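Local coordinates for adhesion G-protein coupled receptor G6 (Danio rerio, PDB 6V55) that probably couples cell adhesion to G-protein signalling in myelination, through a large, calcium-binding extracellular region, at residues S15-S18 / P19-N23; V65-G68 / T69-A72. All coordinates share one frame; numbering follows the deposited sequence.

Interaction 1 (S15-S18 / P19-N23)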
# COMPACT_ATOMS: atom_id res chain seq x y z
N SER A 15 -12.14 6.06 5.43
CA SER A 15 -10.88 5.77 6.09
C SER A 15 -10.55 4.30 5.86
O SER A 15 -11.45 3.46 5.75
CB SER A 15 -10.97 6.06 7.58
OG SER A 15 -9.72 6.46 8.09
N PHE A 16 -9.26 4.01 5.75
CA PHE A 16 -8.78 2.64 5.81
C PHE A 16 -7.41 2.63 6.45
O PHE A 16 -6.67 3.62 6.37
CB PHE A 16 -8.76 1.95 4.45
CG PHE A 16 -7.84 2.56 3.44
CD1 PHE A 16 -6.56 2.06 3.23
CD2 PHE A 16 -8.28 3.59 2.62
CE1 PHE A 16 -5.73 2.61 2.28
CE2 PHE A 16 -7.46 4.15 1.66
CZ PHE A 16 -6.19 3.66 1.48
N THR A 17 -7.09 1.53 7.12
CA THR A 17 -5.80 1.37 7.76
C THR A 17 -5.12 0.12 7.23
O THR A 17 -5.76 -0.77 6.65
CB THR A 17 -5.90 1.26 9.29
OG1 THR A 17 -6.35 -0.05 9.64
CG2 THR A 17 -6.85 2.28 9.89
N SER A 18 -3.81 0.04 7.48
CA SER A 18 -3.05 -1.20 7.32
C SER A 18 -3.58 -2.23 8.33
O SER A 18 -4.13 -1.83 9.36
CB SER A 18 -1.57 -0.94 7.57
OG SER A 18 -1.35 -0.54 8.92
N PRO A 19 -3.48 -3.54 8.03
CA PRO A 19 -4.05 -4.56 8.93
C PRO A 19 -3.41 -4.54 10.31
O PRO A 19 -2.22 -4.28 10.44
CB PRO A 19 -3.76 -5.88 8.20
CG PRO A 19 -2.82 -5.53 7.06
CD PRO A 19 -3.14 -4.13 6.72
N CYS A 20 -4.30 -4.59 11.32
CA CYS A 20 -4.01 -4.57 12.76
C CYS A 20 -3.52 -3.21 13.28
O CYS A 20 -3.07 -3.15 14.44
CB CYS A 20 -3.02 -5.67 13.19
SG CYS A 20 -3.29 -7.29 12.43
N TYR A 21 -3.62 -2.13 12.49
CA TYR A 21 -3.31 -0.77 12.97
C TYR A 21 -4.28 -0.40 14.09
O TYR A 21 -5.48 -0.66 13.98
CB TYR A 21 -3.41 0.26 11.82
CG TYR A 21 -3.19 1.74 12.18
CD1 TYR A 21 -1.92 2.31 12.15
CD2 TYR A 21 -4.27 2.57 12.55
CE1 TYR A 21 -1.72 3.66 12.50
CE2 TYR A 21 -4.07 3.88 12.92
CZ TYR A 21 -2.81 4.42 12.89
OH TYR A 21 -2.66 5.75 13.23
N PRO A 22 -3.81 0.25 15.18
CA PRO A 22 -2.47 0.82 15.47
C PRO A 22 -1.38 -0.13 16.02
O PRO A 22 -0.29 0.36 16.30
CB PRO A 22 -2.77 1.92 16.49
CG PRO A 22 -3.99 1.46 17.19
CD PRO A 22 -4.79 0.64 16.20
N ASN A 23 -1.64 -1.44 16.12
CA ASN A 23 -0.56 -2.38 16.41
C ASN A 23 0.17 -2.68 15.10
O ASN A 23 -0.15 -2.13 14.05
CB ASN A 23 -1.10 -3.67 17.05
CG ASN A 23 -2.10 -3.40 18.16
OD1 ASN A 23 -3.28 -3.78 18.06
ND2 ASN A 23 -1.64 -2.77 19.25

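Interaction 2 (V65-G68 / T69-A72)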
# COMPACT_ATOMS: atom_id res chain seq x y z
N VAL A 65 1.68 4.20 -4.19
CA VAL A 65 0.49 5.01 -4.51
C VAL A 65 0.42 5.21 -6.02
O VAL A 65 1.33 5.80 -6.62
CB VAL A 65 0.50 6.38 -3.80
CG1 VAL A 65 -0.78 7.14 -4.15
CG2 VAL A 65 0.63 6.20 -2.30
N LYS A 66 -0.67 4.73 -6.62
CA LYS A 66 -0.81 4.68 -8.08
C LYS A 66 -1.96 5.58 -8.51
O LYS A 66 -3.12 5.35 -8.13
CB LYS A 66 -1.04 3.23 -8.54
CG LYS A 66 -0.30 2.85 -9.81
CD LYS A 66 -0.22 1.32 -10.01
CE LYS A 66 -1.45 0.73 -10.71
NZ LYS A 66 -1.54 -0.79 -10.56
N THR A 67 -1.66 6.61 -9.27
CA THR A 67 -2.69 7.31 -10.01
C THR A 67 -2.55 6.93 -11.49
O THR A 67 -1.79 6.03 -11.85
CB THR A 67 -2.60 8.81 -9.76
OG1 THR A 67 -3.43 9.48 -10.72
CG2 THR A 67 -1.17 9.29 -9.85
N GLY A 68 -3.31 7.61 -12.35
CA GLY A 68 -3.38 7.24 -13.75
C GLY A 68 -2.12 7.51 -14.54
O GLY A 68 -1.92 6.90 -15.59
N THR A 69 -1.25 8.39 -14.02
CA THR A 69 -0.06 8.82 -14.74
C THR A 69 1.25 8.60 -13.99
O THR A 69 2.31 8.68 -14.62
CB THR A 69 -0.18 10.31 -15.10
OG1 THR A 69 -0.66 11.03 -13.96
CG2 THR A 69 -1.13 10.50 -16.26
N SER A 70 1.23 8.33 -12.68
CA SER A 70 2.47 8.08 -11.97
C SER A 70 2.27 6.93 -10.99
O SER A 70 1.19 6.37 -10.83
CB SER A 70 2.98 9.33 -11.25
OG SER A 70 1.94 10.05 -10.61
N ASP A 71 3.36 6.62 -10.29
CA ASP A 71 3.54 5.41 -9.51
C ASP A 71 4.68 5.74 -8.56
O ASP A 71 5.79 6.04 -9.03
CB ASP A 71 3.88 4.23 -10.43
CG ASP A 71 4.00 2.90 -9.70
OD1 ASP A 71 4.99 2.68 -8.95
OD2 ASP A 71 3.12 2.04 -9.92
N ALA A 72 4.47 5.72 -7.25
CA ALA A 72 5.57 6.02 -6.36
C ALA A 72 5.55 5.13 -5.13
O ALA A 72 4.49 4.90 -4.54
CB ALA A 72 5.53 7.47 -5.94

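Interaction 1 (S15-S18 / P19-N23)
Y21, with its CG trans to the backbone N at a chi1 of 177°, turns its ring base back to T17 at the end of strand 13-17. T17 meets it with a chi1 of 77°, which puts OG1 between its own N and carbonyl carbon and leaves CG2 beside the N. The two side chains cross at about a right angle: CG2 of T17 lies 3.7 Å from CD2 of Y21, and the approach is oblique to the ring. Next along the chain, OG of S18 lies 3.6 Å from CB of Y21. The polar ends look elsewhere, S18 OG being bonded to F106 N on the neighbouring strand 105-114 and Y21 OH to D49, so the ring is packed at its base and held at its hydroxyl by a hydrogen bond.

Two donors grip the carbonyl O of S18. Y21 N reaches S18 O at 3.2 Å with an N-H...O angle of 159°, while OG1 of T17 donates to S18 O over 2.9 Å. They come from opposite faces of the carbonyl plane, which should restrain the rotation of that peptide. A weak backbone bond from N23 N to C20 O continues the curl. Within that span, the cis peptide before P22 folds the proline onto the tyrosine, its CB standing 4.1 Å above the Y21 ring plane, over the centre.

Backbone evidence agrees: S18 to Y21 is a type II beta turn, with P19 at the second position, where its ring suits the required phi, and C20 at the third with a positive phi. P19 itself points out of the turn, packing on P26 and C31. The sequence S-P-C-Y-P is the Ser-Pro-x-Tyr-Pro signature that follows an early strand in CUB domains.

Interaction 2 (V65-G68 / T69-A72)
K66 and D71 face each other on one side of the hairpin as a non-hydrogen-bonded pair, their side chains crossing obliquely. The CG-CD part of the lysine passes close by the carboxylate, with CD of K66 3.4 Å from OD2 of D71. A bend at chi3 (86°) then leads the ammonium off, and NZ of K66 ends 5.5 Å from OD2 of D71, too far for a salt bridge. Each charge has other company: OD1 of D71 takes hydrogen bonds from S335 and G336, which link the hairpin to a distant part of the chain, and NZ of K66 forms a long, weak ion pair with E92. Nearer the tip, T67 and S70 touch by a methyl and a hydroxyl, CG2 of T67 lying 3.3 Å from OG of S70. The T67 hydroxyl is turned away from this meeting, with OG1 trans to the backbone N, and is bonded to T87 N. V65 and A72 point to the other face, where V65 packs on I45, F47 and M91.

The backbones are joined by hydrogen bonds. V65 N donates to A72 O at 2.9 Å with an N-H...O angle of 163°, and A72 N returns a bond to V65 O at 3.2 Å. Closer to the tip, T67 N to S70 O is weak, bent to 135°.

Chemically, K66 and D71 thus meet as alkyl chain against carboxylate while their charged groups find partners elsewhere, and any mutual attraction is probably weak.

From the N terminus, strand 13-17 runs into interaction 1, a tight turn that sends the chain into the loop leading to strand 30-36. Interaction 2 follows later, closing the hairpin between strands 62-66 and 71-74. The two are in series, neither nested nor crossed. Both belong to the CUB domain but to different sheets: 13-17 is an edge strand of the four-stranded sheet with 105-114, 41-51 and 83-85, whereas 71-74 is an edge strand of the other. Interaction 1 starts the passage from one sheet to the other; interaction 2 stays within one. Their centres are 22 Å apart and their nearest atoms about 8 Å, without touching.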